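Side-chain contacts in DNA polymerase sliding clamp 3 (Sulfolobus tokodaii, PDB 3AIZ), which forms part of a ring that encircles DNA and tethers DNA polymerase and other processing proteins to it during replication: residues 87-92 / 97-102; 140-145 / 163-168. One frame throughout, in Å; residues are numbered along the deposited sequence.

Contact 1 of 2, residues 87-92 / 97-102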
ATOM      1  N   LEU C  87     -31.056  -5.592  22.768  1.00 48.71           N
ATOM      2  CA  LEU C  87     -31.733  -4.320  22.543  1.00 45.45           C
ATOM      3  C   LEU C  87     -33.172  -4.331  23.050  1.00 44.73           C
ATOM      4  O   LEU C  87     -33.857  -5.348  22.979  1.00 49.89           O
ATOM      5  CB  LEU C  87     -31.690  -3.953  21.058  1.00 43.32           C
ATOM      6  CG  LEU C  87     -32.241  -2.583  20.665  1.00 42.35           C
ATOM      7  CD1 LEU C  87     -31.327  -1.913  19.654  1.00 41.65           C
ATOM      8  CD2 LEU C  87     -33.657  -2.700  20.123  1.00 42.18           C
ATOM      9  N   TYR C  88     -33.618  -3.190  23.567  1.00 41.74           N
ATOM     10  CA  TYR C  88     -34.983  -3.046  24.057  1.00 42.18           C
ATOM     11  C   TYR C  88     -35.639  -1.801  23.472  1.00 41.83           C
ATOM     12  O   TYR C  88     -35.056  -0.717  23.486  1.00 43.09           O
ATOM     13  CB  TYR C  88     -35.005  -2.962  25.587  1.00 45.39           C
ATOM     14  CG  TYR C  88     -34.549  -4.220  26.296  1.00 49.85           C
ATOM     15  CD1 TYR C  88     -33.208  -4.423  26.598  1.00 49.33           C
ATOM     16  CD2 TYR C  88     -35.460  -5.198  26.675  1.00 51.78           C
ATOM     17  CE1 TYR C  88     -32.785  -5.567  27.250  1.00 49.86           C
ATOM     18  CE2 TYR C  88     -35.047  -6.345  27.329  1.00 55.09           C
ATOM     19  CZ  TYR C  88     -33.708  -6.525  27.612  1.00 54.38           C
ATOM     20  OH  TYR C  88     -33.288  -7.664  28.262  1.00 52.10           O
ATOM     21  N   LEU C  89     -36.851  -1.962  22.955  1.00 42.27           N
ATOM     22  CA  LEU C  89     -37.625  -0.835  22.454  1.00 41.11           C
ATOM     23  C   LEU C  89     -38.872  -0.676  23.308  1.00 45.52           C
ATOM     24  O   LEU C  89     -39.488  -1.664  23.699  1.00 49.66           O
ATOM     25  CB  LEU C  89     -38.003  -1.050  20.989  1.00 42.64           C
ATOM     26  CG  LEU C  89     -36.833  -1.177  20.011  1.00 43.80           C
ATOM     27  CD1 LEU C  89     -37.322  -1.577  18.628  1.00 48.65           C
ATOM     28  CD2 LEU C  89     -36.041   0.119  19.949  1.00 44.08           C
ATOM     29  N   GLU C  90     -39.243   0.566  23.602  1.00 45.09           N
ATOM     30  CA  GLU C  90     -40.349   0.818  24.517  1.00 49.11           C
ATOM     31  C   GLU C  90     -40.904   2.230  24.357  1.00 52.15           C
ATOM     32  O   GLU C  90     -40.283   3.082  23.725  1.00 49.00           O
ATOM     33  CB  GLU C  90     -39.888   0.583  25.958  1.00 52.63           C
ATOM     34  CG  GLU C  90     -41.009   0.443  26.974  1.00 62.55           C
ATOM     35  CD  GLU C  90     -40.510  -0.045  28.323  1.00 73.54           C
ATOM     36  OE1 GLU C  90     -39.295  -0.314  28.447  1.00 63.58           O
ATOM     37  OE2 GLU C  90     -41.333  -0.162  29.256  1.00 75.70           O
ATOM     38  N   THR C  91     -42.082   2.468  24.927  1.00 57.02           N
ATOM     39  CA  THR C  91     -42.705   3.785  24.889  1.00 61.46           C
ATOM     40  C   THR C  91     -42.928   4.312  26.303  1.00 69.78           C
ATOM     41  O   THR C  91     -43.534   3.637  27.135  1.00 74.86           O
ATOM     42  CB  THR C  91     -44.053   3.751  24.145  1.00 65.42           C
ATOM     43  OG1 THR C  91     -43.855   3.277  22.808  1.00 62.71           O
ATOM     44  CG2 THR C  91     -44.670   5.140  24.099  1.00 70.00           C
ATOM     45  N   ASP C  92     -42.441   5.521  26.569  1.00 70.19           N
ATOM     46  CA  ASP C  92     -42.522   6.103  27.907  1.00 73.13           C
ATOM     47  C   ASP C  92     -43.831   6.851  28.150  1.00 78.73           C
ATOM     48  O   ASP C  92     -43.859   7.839  28.886  1.00 80.88           O
ATOM     49  CB  ASP C  92     -41.330   7.032  28.161  1.00 72.87           C
ATOM     50  CG  ASP C  92     -41.274   8.195  27.186  1.00 72.01           C
ATOM     51  OD1 ASP C  92     -42.255   8.404  26.442  1.00 72.73           O
ATOM     52  OD2 ASP C  92     -40.245   8.904  27.167  1.00 68.93           O
ATOM     53  N   ILE C  97     -40.004   7.243  21.996  1.00 47.37           N
ATOM     54  CA  ILE C  97     -39.409   5.920  21.855  1.00 44.89           C
ATOM     55  C   ILE C  97     -38.198   5.756  22.777  1.00 46.92           C
ATOM     56  O   ILE C  97     -37.395   6.676  22.935  1.00 43.05           O
ATOM     57  CB  ILE C  97     -38.998   5.648  20.390  1.00 43.95           C
ATOM     58  CG1 ILE C  97     -38.553   4.196  20.208  1.00 42.86           C
ATOM     59  CG2 ILE C  97     -37.910   6.613  19.945  1.00 48.86           C
ATOM     60  CD1 ILE C  97     -39.674   3.192  20.351  1.00 47.26           C
ATOM     61  N   LYS C  98     -38.081   4.583  23.393  1.00 46.22           N
ATOM     62  CA  LYS C  98     -36.962   4.282  24.280  1.00 39.99           C
ATOM     63  C   LYS C  98     -36.107   3.142  23.741  1.00 42.88           C
ATOM     64  O   LYS C  98     -36.605   2.045  23.491  1.00 46.23           O
ATOM     65  CB  LYS C  98     -37.460   3.920  25.681  1.00 42.13           C
ATOM     66  CG  LYS C  98     -37.708   5.108  26.592  1.00 52.05           C
ATOM     67  CD  LYS C  98     -38.007   4.650  28.013  1.00 56.09           C
ATOM     68  CE  LYS C  98     -38.164   5.831  28.957  1.00 63.20           C
ATOM     69  NZ  LYS C  98     -38.552   5.402  30.330  1.00 65.79           N
ATOM     70  N   VAL C  99     -34.816   3.405  23.567  1.00 40.60           N
ATOM     71  CA  VAL C  99     -33.879   2.379  23.133  1.00 37.29           C
ATOM     72  C   VAL C  99     -32.932   2.043  24.279  1.00 37.30           C
ATOM     73  O   VAL C  99     -32.183   2.900  24.746  1.00 33.99           O
ATOM     74  CB  VAL C  99     -33.061   2.838  21.915  1.00 35.29           C
ATOM     75  CG1 VAL C  99     -32.273   1.676  21.336  1.00 35.09           C
ATOM     76  CG2 VAL C  99     -33.973   3.437  20.861  1.00 40.66           C
ATOM     77  N   THR C 100     -32.972   0.795  24.733  1.00 36.34           N
ATOM     78  CA  THR C 100     -32.141   0.369  25.851  1.00 37.22           C
ATOM     79  C   THR C 100     -31.135  -0.696  25.435  1.00 40.68           C
ATOM     80  O   THR C 100     -31.498  -1.852  25.221  1.00 43.89           O
ATOM     81  CB  THR C 100     -32.993  -0.178  27.009  1.00 40.36           C
ATOM     82  OG1 THR C 100     -33.921   0.825  27.436  1.00 45.36           O
ATOM     83  CG2 THR C 100     -32.107  -0.577  28.179  1.00 35.04           C
ATOM     84  N   LEU C 101     -29.873  -0.300  25.321  1.00 37.73           N
ATOM     85  CA  LEU C 101     -28.807  -1.240  25.005  1.00 37.65           C
ATOM     86  C   LEU C 101     -28.285  -1.882  26.286  1.00 41.36           C
ATOM     87  O   LEU C 101     -27.915  -1.188  27.233  1.00 43.40           O
ATOM     88  CB  LEU C 101     -27.672  -0.535  24.262  1.00 35.76           C
ATOM     89  CG  LEU C 101     -28.084   0.234  23.008  1.00 36.83           C
ATOM     90  CD1 LEU C 101     -26.861   0.758  22.279  1.00 40.20           C
ATOM     91  CD2 LEU C 101     -28.913  -0.649  22.092  1.00 42.65           C
ATOM     92  N   ASP C 102     -28.261  -3.210  26.312  1.00 42.55           N
ATOM     93  CA  ASP C 102     -27.843  -3.939  27.502  1.00 42.99           C
ATOM     94  C   ASP C 102     -26.697  -4.894  27.189  1.00 47.97           C
ATOM     95  O   ASP C 102     -26.877  -5.887  26.484  1.00 50.93           O
ATOM     96  CB  ASP C 102     -29.026  -4.706  28.095  1.00 49.58           C
ATOM     97  CG  ASP C 102     -28.731  -5.260  29.477  1.00 55.77           C
ATOM     98  OD1 ASP C 102     -27.545  -5.295  29.868  1.00 55.87           O
ATOM     99  OD2 ASP C 102     -29.688  -5.662  30.172  1.00 60.55           O
TER
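Glu-90 and Lys-98 form a hydrogen-bonded pair of the antiparallel beta hairpin of strands 86-91 and 97-102 in the N-terminal domain. Lys-98 N donates its hydrogen to Glu-90 O at 2.7 Å, while the return bond from Glu-90 N to Lys-98 O is weak. Thr-100 N reaches Tyr-88 O at 2.9 Å, and the return bond from Tyr-88 N to Thr-100 O is weak too. Tyr-88 O also receives a CA-H contact from Val-99, and Glu-90 O one from Ile-97. Backbone bonds continue from Leu-87 and Leu-89 to Val-5 and Val-3, and from Ile-97, Val-99 and Leu-101 to strand 106-111. Leu-87, Leu-89, Val-99 and Leu-101 share the apolar face, covered in part by Phe-74 and Leu-78 of helix 71-78.

On the other face, the Thr-100 hydroxyl is hydrogen-bonded to Thr-108. At the strand end, Asp-102 OD1 forms a salt bridge with Lys-185 of a neighbouring PCNA2 subunit. The extended Lys-98 chain crosses Asp-92 at about a right angle: Lys-98 CE lies 3.5 Å from Asp-92 CB, but Lys-98 NZ and Asp-92 OD2 stay 5.0 Å apart and form no salt bridge. The Tyr-88 ring presents its edge to Thr-100 O, 3.4 Å from Tyr-88 CD1.

Contact 2 of 2, residues 140-145 / 163-168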
ATOM      1  N   THR C 140     -25.304  -9.305  -2.316  1.00 34.50           N
ATOM      2  CA  THR C 140     -24.812  -8.008  -1.863  1.00 35.27           C
ATOM      3  C   THR C 140     -23.367  -7.764  -2.299  1.00 38.99           C
ATOM      4  O   THR C 140     -23.026  -6.664  -2.733  1.00 38.31           O
ATOM      5  CB  THR C 140     -24.942  -7.845  -0.334  1.00 36.11           C
ATOM      6  OG1 THR C 140     -24.325  -8.955   0.327  1.00 36.75           O
ATOM      7  CG2 THR C 140     -26.408  -7.772   0.068  1.00 31.91           C
ATOM      8  N   ASP C 141     -22.527  -8.791  -2.188  1.00 36.09           N
ATOM      9  CA  ASP C 141     -21.154  -8.706  -2.679  1.00 36.68           C
ATOM     10  C   ASP C 141     -21.135  -8.188  -4.112  1.00 38.12           C
ATOM     11  O   ASP C 141     -20.439  -7.224  -4.427  1.00 43.33           O
ATOM     12  CB  ASP C 141     -20.468 -10.074  -2.619  1.00 39.92           C
ATOM     13  CG  ASP C 141     -19.965 -10.420  -1.230  1.00 44.65           C
ATOM     14  OD1 ASP C 141     -19.768  -9.493  -0.417  1.00 46.10           O
ATOM     15  OD2 ASP C 141     -19.755 -11.621  -0.955  1.00 43.89           O
ATOM     16  N   ILE C 142     -21.908  -8.837  -4.976  1.00 37.73           N
ATOM     17  CA  ILE C 142     -22.001  -8.444  -6.375  1.00 37.53           C
ATOM     18  C   ILE C 142     -22.521  -7.017  -6.508  1.00 37.08           C
ATOM     19  O   ILE C 142     -22.074  -6.260  -7.368  1.00 37.76           O
ATOM     20  CB  ILE C 142     -22.912  -9.405  -7.161  1.00 37.83           C
ATOM     21  CG1 ILE C 142     -22.305 -10.810  -7.169  1.00 34.94           C
ATOM     22  CG2 ILE C 142     -23.132  -8.901  -8.580  1.00 35.05           C
ATOM     23  CD1 ILE C 142     -23.118 -11.823  -7.939  1.00 41.33           C
ATOM     24  N   ILE C 143     -23.463  -6.656  -5.645  1.00 38.51           N
ATOM     25  CA  ILE C 143     -24.023  -5.311  -5.640  1.00 38.98           C
ATOM     26  C   ILE C 143     -22.968  -4.270  -5.267  1.00 41.89           C
ATOM     27  O   ILE C 143     -22.881  -3.211  -5.890  1.00 40.39           O
ATOM     28  CB  ILE C 143     -25.218  -5.210  -4.680  1.00 37.22           C
ATOM     29  CG1 ILE C 143     -26.365  -6.080  -5.188  1.00 37.79           C
ATOM     30  CG2 ILE C 143     -25.682  -3.778  -4.558  1.00 37.93           C
ATOM     31  CD1 ILE C 143     -26.789  -5.742  -6.600  1.00 36.63           C
ATOM     32  N   ASP C 144     -22.169  -4.579  -4.250  1.00 39.94           N
ATOM     33  CA  ASP C 144     -21.069  -3.706  -3.848  1.00 42.65           C
ATOM     34  C   ASP C 144     -20.044  -3.589  -4.968  1.00 42.18           C
ATOM     35  O   ASP C 144     -19.492  -2.516  -5.212  1.00 44.65           O
ATOM     36  CB  ASP C 144     -20.399  -4.228  -2.575  1.00 42.33           C
ATOM     37  CG  ASP C 144     -21.220  -3.954  -1.329  1.00 45.73           C
ATOM     38  OD1 ASP C 144     -21.969  -2.953  -1.318  1.00 46.73           O
ATOM     39  OD2 ASP C 144     -21.112  -4.734  -0.359  1.00 43.50           O
ATOM     40  N   GLU C 145     -19.796  -4.702  -5.650  1.00 41.47           N
ATOM     41  CA  GLU C 145     -18.855  -4.726  -6.761  1.00 43.94           C
ATOM     42  C   GLU C 145     -19.370  -3.880  -7.922  1.00 42.57           C
ATOM     43  O   GLU C 145     -18.590  -3.262  -8.646  1.00 42.53           O
ATOM     44  CB  GLU C 145     -18.604  -6.163  -7.216  1.00 44.01           C
ATOM     45  CG  GLU C 145     -17.514  -6.303  -8.265  1.00 50.46           C
ATOM     46  CD  GLU C 145     -17.219  -7.752  -8.600  1.00 65.31           C
ATOM     47  OE1 GLU C 145     -17.749  -8.645  -7.904  1.00 60.39           O
ATOM     48  OE2 GLU C 145     -16.456  -7.997  -9.559  1.00 72.53           O
ATOM     49  N   LEU C 163     -29.582 -14.984 -14.387  1.00 34.81           N
ATOM     50  CA  LEU C 163     -29.708 -13.550 -14.164  1.00 32.63           C
ATOM     51  C   LEU C 163     -28.430 -12.819 -14.559  1.00 35.90           C
ATOM     52  O   LEU C 163     -27.333 -13.192 -14.142  1.00 35.08           O
ATOM     53  CB  LEU C 163     -30.044 -13.269 -12.698  1.00 33.46           C
ATOM     54  CG  LEU C 163     -30.284 -11.804 -12.329  1.00 29.27           C
ATOM     55  CD1 LEU C 163     -31.359 -11.198 -13.216  1.00 30.83           C
ATOM     56  CD2 LEU C 163     -30.660 -11.679 -10.866  1.00 28.77           C
ATOM     57  N   TYR C 164     -28.579 -11.774 -15.365  1.00 32.83           N
ATOM     58  CA  TYR C 164     -27.442 -10.988 -15.819  1.00 30.99           C
ATOM     59  C   TYR C 164     -27.563  -9.539 -15.365  1.00 31.26           C
ATOM     60  O   TYR C 164     -28.446  -8.812 -15.817  1.00 34.58           O
ATOM     61  CB  TYR C 164     -27.327 -11.046 -17.343  1.00 33.98           C
ATOM     62  CG  TYR C 164     -27.070 -12.430 -17.890  1.00 37.61           C
ATOM     63  CD1 TYR C 164     -28.108 -13.205 -18.391  1.00 37.71           C
ATOM     64  CD2 TYR C 164     -25.787 -12.964 -17.909  1.00 37.84           C
ATOM     65  CE1 TYR C 164     -27.877 -14.471 -18.894  1.00 36.65           C
ATOM     66  CE2 TYR C 164     -25.548 -14.228 -18.410  1.00 40.01           C
ATOM     67  CZ  TYR C 164     -26.595 -14.977 -18.901  1.00 40.39           C
ATOM     68  OH  TYR C 164     -26.358 -16.236 -19.399  1.00 45.66           O
ATOM     69  N   LEU C 165     -26.672  -9.123 -14.472  1.00 30.32           N
ATOM     70  CA  LEU C 165     -26.661  -7.747 -13.993  1.00 29.40           C
ATOM     71  C   LEU C 165     -25.618  -6.931 -14.744  1.00 30.80           C
ATOM     72  O   LEU C 165     -24.422  -7.191 -14.638  1.00 32.66           O
ATOM     73  CB  LEU C 165     -26.377  -7.700 -12.491  1.00 27.55           C
ATOM     74  CG  LEU C 165     -27.245  -8.602 -11.616  1.00 27.98           C
ATOM     75  CD1 LEU C 165     -26.953  -8.347 -10.148  1.00 32.60           C
ATOM     76  CD2 LEU C 165     -28.717  -8.383 -11.914  1.00 27.39           C
ATOM     77  N   SER C 166     -26.077  -5.944 -15.504  1.00 33.35           N
ATOM     78  CA  SER C 166     -25.175  -5.108 -16.284  1.00 30.91           C
ATOM     79  C   SER C 166     -25.096  -3.694 -15.722  1.00 33.14           C
ATOM     80  O   SER C 166     -26.040  -2.915 -15.845  1.00 34.56           O
ATOM     81  CB  SER C 166     -25.620  -5.060 -17.747  1.00 34.39           C
ATOM     82  OG  SER C 166     -25.619  -6.353 -18.322  1.00 34.24           O
ATOM     83  N   ALA C 167     -23.964  -3.372 -15.105  1.00 35.86           N
ATOM     84  CA  ALA C 167     -23.715  -2.021 -14.619  1.00 35.80           C
ATOM     85  C   ALA C 167     -23.505  -1.079 -15.799  1.00 35.04           C
ATOM     86  O   ALA C 167     -22.405  -0.982 -16.339  1.00 38.06           O
ATOM     87  CB  ALA C 167     -22.506  -2.004 -13.701  1.00 35.08           C
ATOM     88  N   ASN C 168     -24.569  -0.388 -16.193  1.00 36.16           N
ATOM     89  CA  ASN C 168     -24.537   0.470 -17.371  1.00 38.37           C
ATOM     90  C   ASN C 168     -23.886   1.821 -17.121  1.00 44.73           C
ATOM     91  O   ASN C 168     -24.511   2.734 -16.583  1.00 46.33           O
ATOM     92  CB  ASN C 168     -25.949   0.678 -17.912  1.00 37.77           C
ATOM     93  CG  ASN C 168     -26.649  -0.624 -18.212  1.00 39.15           C
ATOM     94  OD1 ASN C 168     -26.132  -1.466 -18.948  1.00 39.14           O
ATOM     95  ND2 ASN C 168     -27.834  -0.802 -17.640  1.00 38.39           N
TER
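Leu-165 meets Ile-142 and Ile-143 where helix 136-149 packs against the antiparallel sheet containing strand 162-168, a helix-on-sheet layer of the C-terminal domain in the PCNA fold. The contact is wholly apolar and narrow: a single methyl of the leucine, CD1, reaches both isoleucines. Its neighbour on Ile-142 is the branch methyl CG2, 4.2 Å from Leu-165 CD1, and the two side chains cross at about a right angle. On Ile-143 it is the chain end that approaches, CD1 standing 4.4 Å from Leu-165 CD1. That residue's CB points away from the strand, and the bends at chi1 (-66°) and chi2 (-56°) bring the terminal methyl back toward the sheet. The backbones stay well apart, with the CA atoms of Ile-142 and Leu-165 9.0 Å from each other, and no hydrogen bond joins the two segments.

The next shell widens this limited touch into a layer. Ile-146, one turn beyond Ile-142, also packs on Leu-165, whose side chain meets Phe-156 of strand 153-159 as well; Ile-142 in turn reaches Ile-176 and Leu-178 on strand 172-178.

Farther out, backbone bonding of Leu-165 with Ile-176 fixes the strand beside 172-178. On the helix, Asp-141 and Asp-144 both form salt bridges with Arg-209, which ties the segment to a loop. The turn carrying the isoleucines is itself closed by the backbone bond from Asp-144 N to Thr-140 O, 2.7 Å long.

The two contacts lie on opposite sides of the chain's centre, their own centres about 37 Å apart and their nearest atoms about 21 Å apart. They come in series along the chain: the hairpin of contact 1 is complete before helix 136-149 of contact 2 begins. Contact 1 belongs to an antiparallel sheet of the N-terminal domain, contact 2 to a separate one of the C-terminal domain; a third, larger sheet spans both halves, with strand 45-52 beside 235-241. In both domains a helix lies against such a sheet, as expected of the repeated PCNA architecture. Each segment pair also has a residue touching a PCNA2 chain, which places both sheets near partner subunits in this assembly.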